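Local coordinates for protein nuclease NucT (Helicobacter pylori, PDB 6EHI) that is a nuclease of the PLD-like superfamily, built on a mixed sheet flanked by helices and found with two chains in its assembly, at residues 30-35 with 111-116; 35-40 with 105-110; 53-58 with 81-86; 60-65 with 86-91. The protein carries 1 engineered substitution. All coordinates share one frame; numbering follows the deposited sequence.

Contact 1 (30-35 with 111-116); sequences ARESVK and IIDDKI
Lys35 and Ile111 form an antiparallel hydrogen-bonded pair, and Val34 and Ile112 beside them a non-hydrogen-bonded one. This joins two neighbouring strands of the mixed sheet of the PLD-like fold. Lys35 O accepts from Ile111 N at 2.7 Å, and Lys35 N returns the bond to Ile111 O. Asp113 follows the second strand. Its spacing from positions 106 and 108 is consistent with the aspartate of the HKD signature. Its backbone N donates to Ser33 O. Its CG lies beside its own N (chi1 -58°), which carries the carboxylate to the backbone of 31-33. Asp113 OD1 takes two N-H groups: Glu32 N at 2.8 Å from above the carboxylate plane, and Ser33 N at 2.9 Å nearly end-on to the C-O bond. Asp113 OD2 receives Arg31 N at 3.0 Å through its syn lone pair, in an almost straight bond (170°). Three backbone amides therefore hold the carboxylate and fix its rotation. The Arg31 guanidinium leads away and makes no salt bridge to it. On the Val34 face, Ile112 divides its branches. Ile112 CG2 lies 3.7 Å from Ala30 CB, while CD1 touches both methyls of Val34. Lys35 and Ile111 face helix 142-158 on the other side. One water links the two segments: it accepts from Ser33 OG at 2.8 Å and donates to Ile111 O and Asp113 O.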
loop_
_atom_site.group_PDB
_atom_site.type_symbol
_atom_site.label_atom_id
_atom_site.label_comp_id
_atom_site.label_asym_id
_atom_site.label_seq_id
_atom_site.Cartn_x
_atom_site.Cartn_y
_atom_site.Cartn_z
ATOM N N ALA A 30 4.173 -22.013 0.589
ATOM C CA ALA A 30 2.763 -22.339 0.406
ATOM C C ALA A 30 2.580 -23.833 0.116
ATOM O O ALA A 30 3.380 -24.477 -0.546
ATOM C CB ALA A 30 2.076 -21.548 -0.703
ATOM N N ARG A 31 1.543 -24.362 0.696
ATOM C CA ARG A 31 1.219 -25.783 0.569
ATOM C C ARG A 31 0.025 -26.023 -0.329
ATOM O O ARG A 31 -0.174 -27.163 -0.737
ATOM C CB ARG A 31 0.889 -26.382 1.952
ATOM C CG ARG A 31 1.925 -26.058 2.997
ATOM C CD ARG A 31 1.659 -26.780 4.310
ATOM N NE ARG A 31 2.832 -26.596 5.175
ATOM C CZ ARG A 31 2.971 -27.107 6.408
ATOM N NH1 ARG A 31 2.025 -27.867 6.973
ATOM N NH2 ARG A 31 4.095 -26.846 7.081
ATOM N N GLU A 32 -0.784 -24.984 -0.614
ATOM C CA GLU A 32 -2.019 -25.092 -1.422
ATOM C C GLU A 32 -2.214 -24.085 -2.531
ATOM O O GLU A 32 -2.516 -24.453 -3.679
ATOM C CB GLU A 32 -3.248 -24.929 -0.502
ATOM C CG GLU A 32 -3.312 -25.988 0.603
ATOM C CD GLU A 32 -3.539 -27.380 0.044
ATOM O OE1 GLU A 32 -4.282 -27.475 -0.963
ATOM O OE2 GLU A 32 -3.009 -28.366 0.610
ATOM N N SER A 33 -2.147 -22.806 -2.165
ATOM C CA SER A 33 -2.497 -21.765 -3.105
ATOM C C SER A 33 -1.836 -20.430 -2.816
ATOM O O SER A 33 -1.431 -20.108 -1.673
ATOM C CB SER A 33 -3.994 -21.506 -3.138
ATOM O OG SER A 33 -4.472 -21.040 -1.909
ATOM N N VAL A 34 -1.680 -19.686 -3.911
ATOM C CA VAL A 34 -1.090 -18.347 -3.835
ATOM C C VAL A 34 -1.928 -17.466 -4.720
ATOM O O VAL A 34 -2.084 -17.722 -5.931
ATOM C CB VAL A 34 0.400 -18.320 -4.248
ATOM C CG1 VAL A 34 0.899 -16.890 -4.290
ATOM C CG2 VAL A 34 1.268 -19.120 -3.312
ATOM N N LYS A 35 -2.531 -16.442 -4.101
ATOM C CA LYS A 35 -3.379 -15.524 -4.761
ATOM C C LYS A 35 -2.791 -14.141 -4.665
ATOM O O LYS A 35 -2.534 -13.632 -3.563
ATOM C CB LYS A 35 -4.781 -15.566 -4.155
ATOM C CG LYS A 35 -5.546 -16.930 -4.385
ATOM C CD LYS A 35 -6.861 -17.006 -3.605
ATOM C CE LYS A 35 -7.496 -18.367 -3.737
ATOM N NZ LYS A 35 -8.118 -18.454 -5.091
ATOM N N ILE A 111 -2.190 -13.509 -0.895
ATOM C CA ILE A 111 -2.905 -14.398 0.045
ATOM C C ILE A 111 -2.318 -15.808 -0.090
ATOM O O ILE A 111 -2.411 -16.417 -1.149
ATOM C CB ILE A 111 -4.368 -14.448 -0.256
ATOM C CG1 ILE A 111 -5.013 -13.027 -0.416
ATOM C CG2 ILE A 111 -5.093 -15.201 0.865
ATOM C CD1 ILE A 111 -6.365 -13.021 -1.027
ATOM N N ILE A 112 -1.849 -16.365 1.000
ATOM C CA ILE A 112 -1.152 -17.630 0.966
ATOM C C ILE A 112 -2.039 -18.672 1.672
ATOM O O ILE A 112 -2.344 -18.508 2.864
ATOM C CB ILE A 112 0.212 -17.571 1.703
ATOM C CG1 ILE A 112 1.117 -16.429 1.219
ATOM C CG2 ILE A 112 0.963 -18.888 1.542
ATOM C CD1 ILE A 112 1.254 -16.323 -0.286
ATOM N N ASP A 113 -2.400 -19.746 0.959
ATOM C CA ASP A 113 -3.259 -20.798 1.522
ATOM C C ASP A 113 -4.500 -20.086 2.205
ATOM O O ASP A 113 -5.133 -19.159 1.660
ATOM C CB ASP A 113 -2.449 -21.666 2.475
ATOM C CG ASP A 113 -1.179 -22.368 1.816
ATOM O OD1 ASP A 113 -1.082 -22.507 0.551
ATOM O OD2 ASP A 113 -0.292 -22.871 2.557
ATOM N N ASP A 114 -4.871 -20.508 3.404
ATOM C CA ASP A 114 -5.916 -19.687 4.148
ATOM C C ASP A 114 -5.232 -19.088 5.348
ATOM O O ASP A 114 -5.836 -18.860 6.405
ATOM C CB ASP A 114 -7.108 -20.577 4.537
ATOM C CG ASP A 114 -6.672 -21.935 5.207
ATOM O OD1 ASP A 114 -5.475 -22.340 5.102
ATOM O OD2 ASP A 114 -7.548 -22.600 5.833
ATOM N N LYS A 115 -3.921 -18.907 5.244
ATOM C CA LYS A 115 -3.150 -18.675 6.424
ATOM C C LYS A 115 -2.504 -17.355 6.520
ATOM O O LYS A 115 -2.231 -16.922 7.643
ATOM C CB LYS A 115 -2.087 -19.750 6.566
ATOM C CG LYS A 115 -2.639 -21.174 6.508
ATOM C CD LYS A 115 -3.787 -21.450 7.498
ATOM C CE LYS A 115 -4.061 -22.956 7.656
ATOM N NZ LYS A 115 -3.176 -23.560 8.691
ATOM N N ILE A 116 -2.146 -16.719 5.404
ATOM C CA ILE A 116 -1.385 -15.468 5.523
ATOM C C ILE A 116 -1.877 -14.479 4.469
ATOM O O ILE A 116 -2.259 -14.867 3.394
ATOM C CB ILE A 116 0.162 -15.610 5.230
ATOM C CG1 ILE A 116 0.806 -16.749 6.029
ATOM C CG2 ILE A 116 0.887 -14.306 5.495
ATOM C CD1 ILE A 116 2.168 -17.163 5.387
HETATM O O HOH W 1 -4.447 -18.371 -1.005
#

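Contact 2 (35-40 with 105-110); sequences KIAIYS and MNQKVA. Engineered in segment 105-110: Asn106 (natural residue His).
Ile38 and Lys108 face each other as a non-hydrogen-bonded pair between antiparallel strands whose axes approach to 4.8 Å. The Lys108 side chain can be followed outward. Lys108 CB lies 3.7 Å from Ile38 CD1, and CG still touches that methyl. The two side chains cross at about a right angle. Bends at chi2 and chi4 then curl the chain back toward Asn106. Lys108 NZ ends 3.7 Å from Tyr39 CB. Lys108 NZ donates to Asn106 O at 2.9 Å, more weakly to Asn106 OD1, and also to Asn123 OD1. These acceptors hold NZ in place.

Tyr39 CG stands anti to its own N (chi1 175°), which brings the near edge of the ring, at CD1, up to segment 105-106. Met105 O meets the ring edge in plane, 3.3 Å from Tyr39 CD1. That oxygen is buried and has no hydrogen-bond partner in the model. Asn106 OD1 approaches the ring obliquely, with the amide plane turned 71° from it. Asn106 is an engineered residue, and its ND2 hydrogen-bonds to Glu134 of the second subunit.

The Met105 chain bends twice, at chi2 and chi3. This sets Met105 CE 3.3 Å from Ile38 N and also against Ala37 CB. Gln107 OE1 touches the same Ala37 CB, 3.5 Å away. In the backbone, Ala37 and Val109 exchange two hydrogen bonds, and Tyr39 N adds a weak one to Gln107 O. Positions 106 and 108, natural His and Lys, match the first two residues of the HKD signature of PLD-like proteins, and a bound acetate lies beside Lys108.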
loop_
_atom_site.group_PDB
_atom_site.type_symbol
_atom_site.label_atom_id
_atom_site.label_comp_id
_atom_site.label_asym_id
_atom_site.label_seq_id
_atom_site.Cartn_x
_atom_site.Cartn_y
_atom_site.Cartn_z
ATOM N N LYS A 35 -2.531 -16.442 -4.101
ATOM C CA LYS A 35 -3.379 -15.524 -4.761
ATOM C C LYS A 35 -2.791 -14.141 -4.665
ATOM O O LYS A 35 -2.534 -13.632 -3.563
ATOM C CB LYS A 35 -4.781 -15.566 -4.155
ATOM C CG LYS A 35 -5.546 -16.930 -4.385
ATOM C CD LYS A 35 -6.861 -17.006 -3.605
ATOM C CE LYS A 35 -7.496 -18.367 -3.737
ATOM N NZ LYS A 35 -8.118 -18.454 -5.091
ATOM N N ILE A 36 -2.565 -13.495 -5.826
ATOM C CA ILE A 36 -1.822 -12.224 -5.802
ATOM C C ILE A 36 -2.552 -11.214 -6.630
ATOM O O ILE A 36 -3.066 -11.529 -7.727
ATOM C CB ILE A 36 -0.418 -12.385 -6.408
ATOM C CG1 ILE A 36 0.422 -13.315 -5.555
ATOM C CG2 ILE A 36 0.307 -11.049 -6.677
ATOM C CD1 ILE A 36 1.589 -14.060 -6.252
ATOM N N ALA A 37 -2.685 -9.989 -6.112
ATOM C CA ALA A 37 -3.079 -8.830 -6.926
ATOM C C ALA A 37 -2.000 -7.802 -6.804
ATOM O O ALA A 37 -1.676 -7.453 -5.675
ATOM C CB ALA A 37 -4.377 -8.302 -6.438
ATOM N N ILE A 38 -1.370 -7.412 -7.913
ATOM C CA ILE A 38 -0.210 -6.531 -7.881
ATOM C C ILE A 38 -0.253 -5.520 -8.956
ATOM O O ILE A 38 -0.438 -5.854 -10.104
ATOM C CB ILE A 38 1.062 -7.393 -7.933
ATOM C CG1 ILE A 38 2.343 -6.576 -7.681
ATOM C CG2 ILE A 38 1.105 -8.310 -9.149
ATOM C CD1 ILE A 38 2.413 -5.979 -6.301
ATOM N N TYR A 39 0.006 -4.247 -8.592
ATOM C CA TYR A 39 0.078 -3.143 -9.520
ATOM C C TYR A 39 1.269 -3.293 -10.453
ATOM O O TYR A 39 1.095 -3.406 -11.690
ATOM C CB TYR A 39 0.140 -1.756 -8.768
ATOM C CG TYR A 39 0.330 -0.634 -9.717
ATOM C CD1 TYR A 39 -0.761 -0.131 -10.450
ATOM C CD2 TYR A 39 1.623 -0.111 -9.976
ATOM C CE1 TYR A 39 -0.588 0.868 -11.370
ATOM C CE2 TYR A 39 1.794 0.868 -10.927
ATOM C CZ TYR A 39 0.651 1.315 -11.645
ATOM O OH TYR A 39 0.735 2.348 -12.573
ATOM N N SER A 40 2.508 -3.295 -9.889
ATOM C CA SER A 40 3.717 -3.457 -10.686
ATOM C C SER A 40 4.531 -4.596 -10.079
ATOM O O SER A 40 4.712 -4.635 -8.868
ATOM C CB SER A 40 4.552 -2.156 -10.709
ATOM O OG SER A 40 5.898 -2.378 -11.105
ATOM N N MET A 105 -5.533 -0.872 -10.985
ATOM C CA MET A 105 -5.602 -1.926 -10.001
ATOM C C MET A 105 -4.294 -1.743 -9.145
ATOM O O MET A 105 -3.234 -2.164 -9.525
ATOM C CB MET A 105 -5.644 -3.336 -10.682
ATOM C CG MET A 105 -6.197 -4.417 -9.729
ATOM S SD MET A 105 -5.335 -4.590 -8.145
ATOM C CE MET A 105 -3.787 -5.269 -8.663
ATOM N N ASN A 106 -4.418 -0.936 -8.117
ATOM C CA ASN A 106 -3.224 -0.552 -7.298
ATOM C C ASN A 106 -2.969 -1.405 -6.102
ATOM O O ASN A 106 -2.013 -1.084 -5.304
ATOM C CB ASN A 106 -3.370 0.841 -6.798
ATOM C CG ASN A 106 -2.043 1.452 -6.465
ATOM O OD1 ASN A 106 -1.067 1.407 -7.277
ATOM N ND2 ASN A 106 -2.011 2.124 -5.307
ATOM N N GLN A 107 -3.699 -2.474 -5.841
ATOM C CA GLN A 107 -3.363 -3.352 -4.769
ATOM C C GLN A 107 -1.985 -4.014 -4.851
ATOM O O GLN A 107 -1.443 -4.187 -5.949
ATOM C CB GLN A 107 -4.378 -4.499 -4.679
ATOM C CG GLN A 107 -5.781 -3.980 -4.347
ATOM C CD GLN A 107 -6.797 -5.090 -4.241
ATOM O OE1 GLN A 107 -6.464 -6.326 -4.385
ATOM N NE2 GLN A 107 -8.029 -4.682 -4.063
ATOM N N LYS A 108 -1.354 -4.308 -3.686
ATOM C CA LYS A 108 -0.129 -5.125 -3.644
ATOM C C LYS A 108 -0.412 -6.141 -2.527
ATOM O O LYS A 108 -0.076 -5.889 -1.375
ATOM C CB LYS A 108 1.126 -4.283 -3.292
ATOM C CG LYS A 108 1.273 -2.977 -4.077
ATOM C CD LYS A 108 0.665 -1.709 -3.486
ATOM C CE LYS A 108 1.203 -0.402 -4.077
ATOM N NZ LYS A 108 0.752 -0.195 -5.468
ATOM N N VAL A 109 -0.984 -7.283 -2.929
ATOM C CA VAL A 109 -1.584 -8.195 -1.982
ATOM C C VAL A 109 -1.173 -9.593 -2.343
ATOM O O VAL A 109 -1.272 -9.944 -3.517
ATOM C CB VAL A 109 -3.106 -8.028 -2.056
ATOM C CG1 VAL A 109 -3.823 -9.134 -1.303
ATOM C CG2 VAL A 109 -3.523 -6.679 -1.520
ATOM N N ALA A 110 -0.760 -10.370 -1.342
ATOM C CA ALA A 110 -0.558 -11.801 -1.558
ATOM C C ALA A 110 -1.318 -12.610 -0.465
ATOM O O ALA A 110 -1.170 -12.319 0.739
ATOM C CB ALA A 110 0.852 -12.177 -1.548
#

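Contact 3 (53-58 with 81-86); sequences VASRGI and DKYPNT
Tyr83 carries its ring anti to its own backbone N (chi1 -154°), and Ser55 holds OG beside its own N (chi1 -75°). These torsions bring the two hydroxyls together. Tyr83 OH donates to Ser55 OG at 2.7 Å, and Ser55 OG is also hydrogen-bonded to Lys51 O one turn back in the helix. The Tyr83 ring presents its edge to the helix end, with Ala54 CB in the ring plane 3.8 Å from Tyr83 CD2. Pro84 CD lies over one face of the same ring.

The contact sets the end of helix 44-54 against the turn that starts strand 86-91. The helix finishes in a Schellman motif, where Gly57 takes a positive phi of 95°. The facing residues Tyr83 to Thr86 make a type II beta turn. Ala54 CB fits against this turn, 3.3 Å from Pro84 O and 3.5 Å from Thr86 OG1. Those two oxygens are themselves hydrogen-bonded: Thr86 OG1 donates to Pro84 O at 3.0 Å from above the carbonyl plane. Past Gly57, Ile58 O comes within 3.3 Å of Asn85 CB; this carbonyl oxygen is buried and has no hydrogen-bond partner in the model.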
loop_
_atom_site.group_PDB
_atom_site.type_symbol
_atom_site.label_atom_id
_atom_site.label_comp_id
_atom_site.label_asym_id
_atom_site.label_seq_id
_atom_site.Cartn_x
_atom_site.Cartn_y
_atom_site.Cartn_z
ATOM N N VAL A 53 7.285 -22.550 -6.330
ATOM C CA VAL A 53 6.188 -23.149 -5.676
ATOM C C VAL A 53 5.132 -23.747 -6.647
ATOM O O VAL A 53 4.632 -24.851 -6.405
ATOM C CB VAL A 53 5.620 -22.206 -4.594
ATOM C CG1 VAL A 53 4.791 -21.119 -5.229
ATOM C CG2 VAL A 53 4.881 -23.008 -3.558
ATOM N N ALA A 54 4.863 -23.094 -7.789
ATOM C CA ALA A 54 3.995 -23.626 -8.845
ATOM C C ALA A 54 4.617 -24.964 -9.318
ATOM O O ALA A 54 3.896 -25.907 -9.585
ATOM C CB ALA A 54 3.892 -22.676 -10.031
ATOM N N SER A 55 5.934 -25.059 -9.301
ATOM C CA SER A 55 6.596 -26.350 -9.726
ATOM C C SER A 55 6.313 -27.519 -8.764
ATOM O O SER A 55 6.501 -28.686 -9.104
ATOM C CB SER A 55 8.092 -26.198 -9.875
ATOM O OG SER A 55 8.388 -25.504 -11.040
ATOM N N ARG A 56 5.814 -27.213 -7.588
ATOM C CA ARG A 56 5.532 -28.231 -6.570
ATOM C C ARG A 56 4.050 -28.602 -6.575
ATOM O O ARG A 56 3.612 -29.377 -5.718
ATOM C CB ARG A 56 6.036 -27.756 -5.156
ATOM C CG ARG A 56 7.556 -27.730 -5.018
ATOM C CD ARG A 56 8.163 -27.466 -3.615
ATOM N NE ARG A 56 7.630 -26.281 -2.917
ATOM C CZ ARG A 56 6.569 -26.308 -2.075
ATOM N NH1 ARG A 56 6.158 -25.204 -1.454
ATOM N NH2 ARG A 56 5.893 -27.431 -1.841
ATOM N N GLY A 57 3.272 -28.051 -7.511
ATOM C CA GLY A 57 1.880 -28.298 -7.690
ATOM C C GLY A 57 0.890 -27.323 -7.042
ATOM O O GLY A 57 -0.286 -27.460 -7.208
ATOM N N ILE A 58 1.405 -26.253 -6.433
ATOM C CA ILE A 58 0.533 -25.219 -5.851
ATOM C C ILE A 58 -0.090 -24.379 -6.939
ATOM O O ILE A 58 0.580 -23.999 -7.913
ATOM C CB ILE A 58 1.357 -24.374 -4.845
ATOM C CG1 ILE A 58 1.575 -25.067 -3.460
ATOM C CG2 ILE A 58 0.686 -23.019 -4.547
ATOM C CD1 ILE A 58 2.568 -26.168 -3.435
ATOM N N ASP A 81 3.236 -16.267 -17.540
ATOM C CA ASP A 81 1.949 -16.540 -18.191
ATOM C C ASP A 81 1.516 -18.022 -18.387
ATOM O O ASP A 81 0.468 -18.484 -17.871
ATOM C CB ASP A 81 1.933 -15.815 -19.541
ATOM C CG ASP A 81 0.692 -16.118 -20.378
ATOM O OD1 ASP A 81 -0.385 -16.495 -19.857
ATOM O OD2 ASP A 81 0.800 -15.944 -21.615
ATOM N N LYS A 82 2.307 -18.746 -19.123
ATOM C CA LYS A 82 1.953 -20.133 -19.430
ATOM C C LYS A 82 2.631 -21.139 -18.482
ATOM O O LYS A 82 2.667 -22.322 -18.754
ATOM C CB LYS A 82 2.240 -20.446 -20.922
ATOM C CG LYS A 82 1.182 -19.923 -21.907
ATOM C CD LYS A 82 1.668 -19.955 -23.365
ATOM C CE LYS A 82 1.272 -18.700 -24.113
ATOM N NZ LYS A 82 -0.210 -18.559 -24.145
ATOM N N TYR A 83 3.138 -20.688 -17.344
ATOM C CA TYR A 83 3.763 -21.568 -16.378
ATOM C C TYR A 83 2.763 -22.542 -15.788
ATOM O O TYR A 83 1.620 -22.201 -15.571
ATOM C CB TYR A 83 4.455 -20.736 -15.287
ATOM C CG TYR A 83 5.600 -21.485 -14.656
ATOM C CD1 TYR A 83 6.846 -21.583 -15.328
ATOM C CD2 TYR A 83 5.440 -22.102 -13.421
ATOM C CE1 TYR A 83 7.893 -22.295 -14.761
ATOM C CE2 TYR A 83 6.469 -22.851 -12.864
ATOM C CZ TYR A 83 7.692 -22.929 -13.546
ATOM O OH TYR A 83 8.700 -23.627 -12.964
ATOM N N PRO A 84 3.164 -23.800 -15.577
ATOM C CA PRO A 84 2.262 -24.754 -14.942
ATOM C C PRO A 84 1.651 -24.243 -13.641
ATOM O O PRO A 84 2.332 -23.567 -12.848
ATOM C CB PRO A 84 3.171 -25.941 -14.701
ATOM C CG PRO A 84 3.994 -25.905 -15.927
ATOM C CD PRO A 84 4.363 -24.473 -16.082
ATOM N N ASN A 85 0.363 -24.524 -13.485
ATOM C CA ASN A 85 -0.446 -24.202 -12.298
ATOM C C ASN A 85 -0.586 -22.693 -12.099
ATOM O O ASN A 85 -0.980 -22.276 -11.025
ATOM C CB ASN A 85 0.133 -24.860 -11.021
ATOM C CG ASN A 85 0.407 -26.360 -11.201
ATOM O OD1 ASN A 85 1.522 -26.859 -10.985
ATOM N ND2 ASN A 85 -0.614 -27.064 -11.547
ATOM N N THR A 86 -0.208 -21.893 -13.090
ATOM C CA THR A 86 -0.187 -20.388 -12.947
ATOM C C THR A 86 -1.177 -19.731 -13.903
ATOM O O THR A 86 -1.108 -19.888 -15.122
ATOM C CB THR A 86 1.238 -19.849 -13.070
ATOM O OG1 THR A 86 2.059 -20.675 -12.209
ATOM C CG2 THR A 86 1.438 -18.417 -12.599
#

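Contact 4 (60-65 with 86-91); sequences VQIIYD and TKVCLL
Val60 and Thr86 lie side by side and point the same way, with Val60 CG1 4.0 Å from Thr86 CG2. They open a parallel pairing in which residues alternate between two faces. On their face follow Ile62 with Val88, then Tyr64 with Leu90. The Tyr64 side chain crosses Val88 obliquely and turns its ring edge to it, Tyr64 CE1 4.0 Å from Val88 CB. The edge takes Cys89 O in plane, while Tyr64 N donates to that oxygen at 2.9 Å. Tyr64 OH hydrogen-bonds to Thr76. Helices 44-54 and 77-80 cover this face.

On the other face, Gln61 CG meets Lys87 CB, and the chains slant across one another. Ile63 and Leu91 run alongside, pointing together, and Ile63 CG2 touches Leu91 CB at 3.6 Å. Cys89 SG stands between its own N and carbonyl carbon (chi1 67°), 3.8 Å from Ile63 CG1. A disulfide joins it to Cys159. Tyr152 and Met155 of helix 142-158 pack on Ile63.

Five backbone hydrogen bonds tie the strands, and their directions differ by 31°. Asp65 turns away at the strand end and N-caps the helix that follows. Such a pairing, joined through helices 66-69 and 77-80, is a beta-alpha-beta crossover in the PLD-like sheet.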
loop_
_atom_site.group_PDB
_atom_site.type_symbol
_atom_site.label_atom_id
_atom_site.label_comp_id
_atom_site.label_asym_id
_atom_site.label_seq_id
_atom_site.Cartn_x
_atom_site.Cartn_y
_atom_site.Cartn_z
ATOM N N VAL A 60 -1.335 -20.993 -8.450
ATOM C CA VAL A 60 -1.011 -19.613 -8.364
ATOM C C VAL A 60 -1.905 -18.802 -9.281
ATOM O O VAL A 60 -2.143 -19.155 -10.442
ATOM C CB VAL A 60 0.440 -19.413 -8.754
ATOM C CG1 VAL A 60 0.791 -17.964 -8.673
ATOM C CG2 VAL A 60 1.322 -20.244 -7.864
ATOM N N GLN A 61 -2.434 -17.711 -8.767
ATOM C CA GLN A 61 -3.259 -16.784 -9.550
ATOM C C GLN A 61 -2.688 -15.368 -9.319
ATOM O O GLN A 61 -2.348 -15.036 -8.193
ATOM C CB GLN A 61 -4.666 -16.822 -9.045
ATOM C CG GLN A 61 -5.310 -18.170 -9.339
ATOM C CD GLN A 61 -6.661 -18.350 -8.680
ATOM O OE1 GLN A 61 -6.827 -18.037 -7.492
ATOM N NE2 GLN A 61 -7.664 -18.797 -9.469
ATOM N N ILE A 62 -2.482 -14.631 -10.386
ATOM C CA ILE A 62 -1.898 -13.281 -10.305
ATOM C C ILE A 62 -2.719 -12.335 -11.117
ATOM O O ILE A 62 -2.839 -12.559 -12.309
ATOM C CB ILE A 62 -0.469 -13.315 -10.844
ATOM C CG1 ILE A 62 0.292 -14.507 -10.255
ATOM C CG2 ILE A 62 0.255 -11.992 -10.507
ATOM C CD1 ILE A 62 1.718 -14.595 -10.724
ATOM N N ILE A 63 -3.371 -11.348 -10.494
ATOM C CA ILE A 63 -4.055 -10.213 -11.168
ATOM C C ILE A 63 -3.072 -9.047 -11.241
ATOM O O ILE A 63 -2.607 -8.584 -10.182
ATOM C CB ILE A 63 -5.332 -9.778 -10.406
ATOM C CG1 ILE A 63 -6.233 -10.997 -10.130
ATOM C CG2 ILE A 63 -5.956 -8.626 -11.121
ATOM C CD1 ILE A 63 -7.472 -10.759 -9.265
ATOM N N TYR A 64 -2.645 -8.643 -12.449
ATOM C CA TYR A 64 -1.801 -7.467 -12.676
ATOM C C TYR A 64 -2.598 -6.238 -13.084
ATOM O O TYR A 64 -3.610 -6.337 -13.881
ATOM C CB TYR A 64 -0.869 -7.780 -13.790
ATOM C CG TYR A 64 0.221 -8.814 -13.637
ATOM C CD1 TYR A 64 -0.045 -10.227 -13.689
ATOM C CD2 TYR A 64 1.546 -8.415 -13.347
ATOM C CE1 TYR A 64 0.971 -11.155 -13.601
ATOM C CE2 TYR A 64 2.546 -9.348 -13.221
ATOM C CZ TYR A 64 2.270 -10.710 -13.343
ATOM O OH TYR A 64 3.263 -11.653 -13.191
ATOM N N ASP A 65 -2.185 -5.032 -12.701
ATOM C CA ASP A 65 -2.773 -3.823 -13.323
ATOM C C ASP A 65 -2.683 -3.857 -14.887
ATOM O O ASP A 65 -1.612 -4.175 -15.448
ATOM C CB ASP A 65 -2.152 -2.534 -12.788
ATOM C CG ASP A 65 -2.607 -1.287 -13.519
ATOM O OD1 ASP A 65 -3.723 -0.880 -13.254
ATOM O OD2 ASP A 65 -1.834 -0.703 -14.364
ATOM N N THR A 86 -0.208 -21.893 -13.090
ATOM C CA THR A 86 -0.187 -20.388 -12.947
ATOM C C THR A 86 -1.177 -19.731 -13.903
ATOM O O THR A 86 -1.108 -19.888 -15.122
ATOM C CB THR A 86 1.238 -19.849 -13.070
ATOM O OG1 THR A 86 2.059 -20.675 -12.209
ATOM C CG2 THR A 86 1.438 -18.417 -12.599
ATOM N N LYS A 87 -2.091 -18.960 -13.333
ATOM C CA LYS A 87 -3.121 -18.177 -14.029
ATOM C C LYS A 87 -2.689 -16.731 -13.893
ATOM O O LYS A 87 -2.558 -16.245 -12.776
ATOM C CB LYS A 87 -4.514 -18.325 -13.383
ATOM C CG LYS A 87 -5.616 -17.640 -14.211
ATOM C CD LYS A 87 -6.949 -17.549 -13.456
ATOM C CE LYS A 87 -8.073 -16.836 -14.194
ATOM N NZ LYS A 87 -8.333 -17.400 -15.547
ATOM N N VAL A 88 -2.476 -16.038 -14.993
ATOM C CA VAL A 88 -2.206 -14.564 -14.934
ATOM C C VAL A 88 -3.295 -13.854 -15.694
ATOM O O VAL A 88 -3.840 -14.389 -16.689
ATOM C CB VAL A 88 -0.805 -14.185 -15.436
ATOM C CG1 VAL A 88 0.254 -14.924 -14.692
ATOM C CG2 VAL A 88 -0.703 -14.358 -16.944
ATOM N N CYS A 89 -3.675 -12.640 -15.261
ATOM C CA CYS A 89 -4.653 -11.881 -15.954
ATOM C C CYS A 89 -4.474 -10.358 -15.650
ATOM O O CYS A 89 -3.572 -10.008 -14.864
ATOM C CB CYS A 89 -6.030 -12.437 -15.560
ATOM S SG CYS A 89 -6.436 -12.126 -13.794
ATOM N N LEU A 90 -5.266 -9.504 -16.260
ATOM C CA LEU A 90 -5.111 -8.058 -16.211
ATOM C C LEU A 90 -6.376 -7.422 -15.748
ATOM O O LEU A 90 -7.451 -7.891 -16.090
ATOM C CB LEU A 90 -4.767 -7.536 -17.598
ATOM C CG LEU A 90 -3.494 -7.997 -18.263
ATOM C CD1 LEU A 90 -3.449 -7.782 -19.792
ATOM C CD2 LEU A 90 -2.346 -7.300 -17.571
ATOM N N LEU A 91 -6.300 -6.321 -14.992
ATOM C CA LEU A 91 -7.428 -5.657 -14.503
ATOM C C LEU A 91 -7.279 -4.163 -14.483
ATOM O O LEU A 91 -6.247 -3.678 -14.011
ATOM C CB LEU A 91 -7.755 -6.236 -13.149
ATOM C CG LEU A 91 -8.943 -5.729 -12.391
ATOM C CD1 LEU A 91 -10.259 -5.964 -13.164
ATOM C CD2 LEU A 91 -8.969 -6.402 -11.051
#

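In the fold
Contacts 1 and 2 are successive parts of one antiparallel strand pair. They share Lys35, and their centres are about 15 Å apart. Between them they hold the three probable HKD positions, and bound acetate lies about 4 Å from the side chain of Lys108 in contact 2. Contact 4 is a parallel strand pair in the same sheet, with its centre about 9 Å from that of contact 2. Strand 33-38 hydrogen-bonds to strand 59-65, and Lys35 NZ reaches Gln61 OE1 at 2.8 Å. Contact 3 sits at one end of contact 4 and shares Thr86 with it. It also meets contact 1 through Arg56 and Ala30, but stays about 7 Å from contact 2 at the nearest atoms.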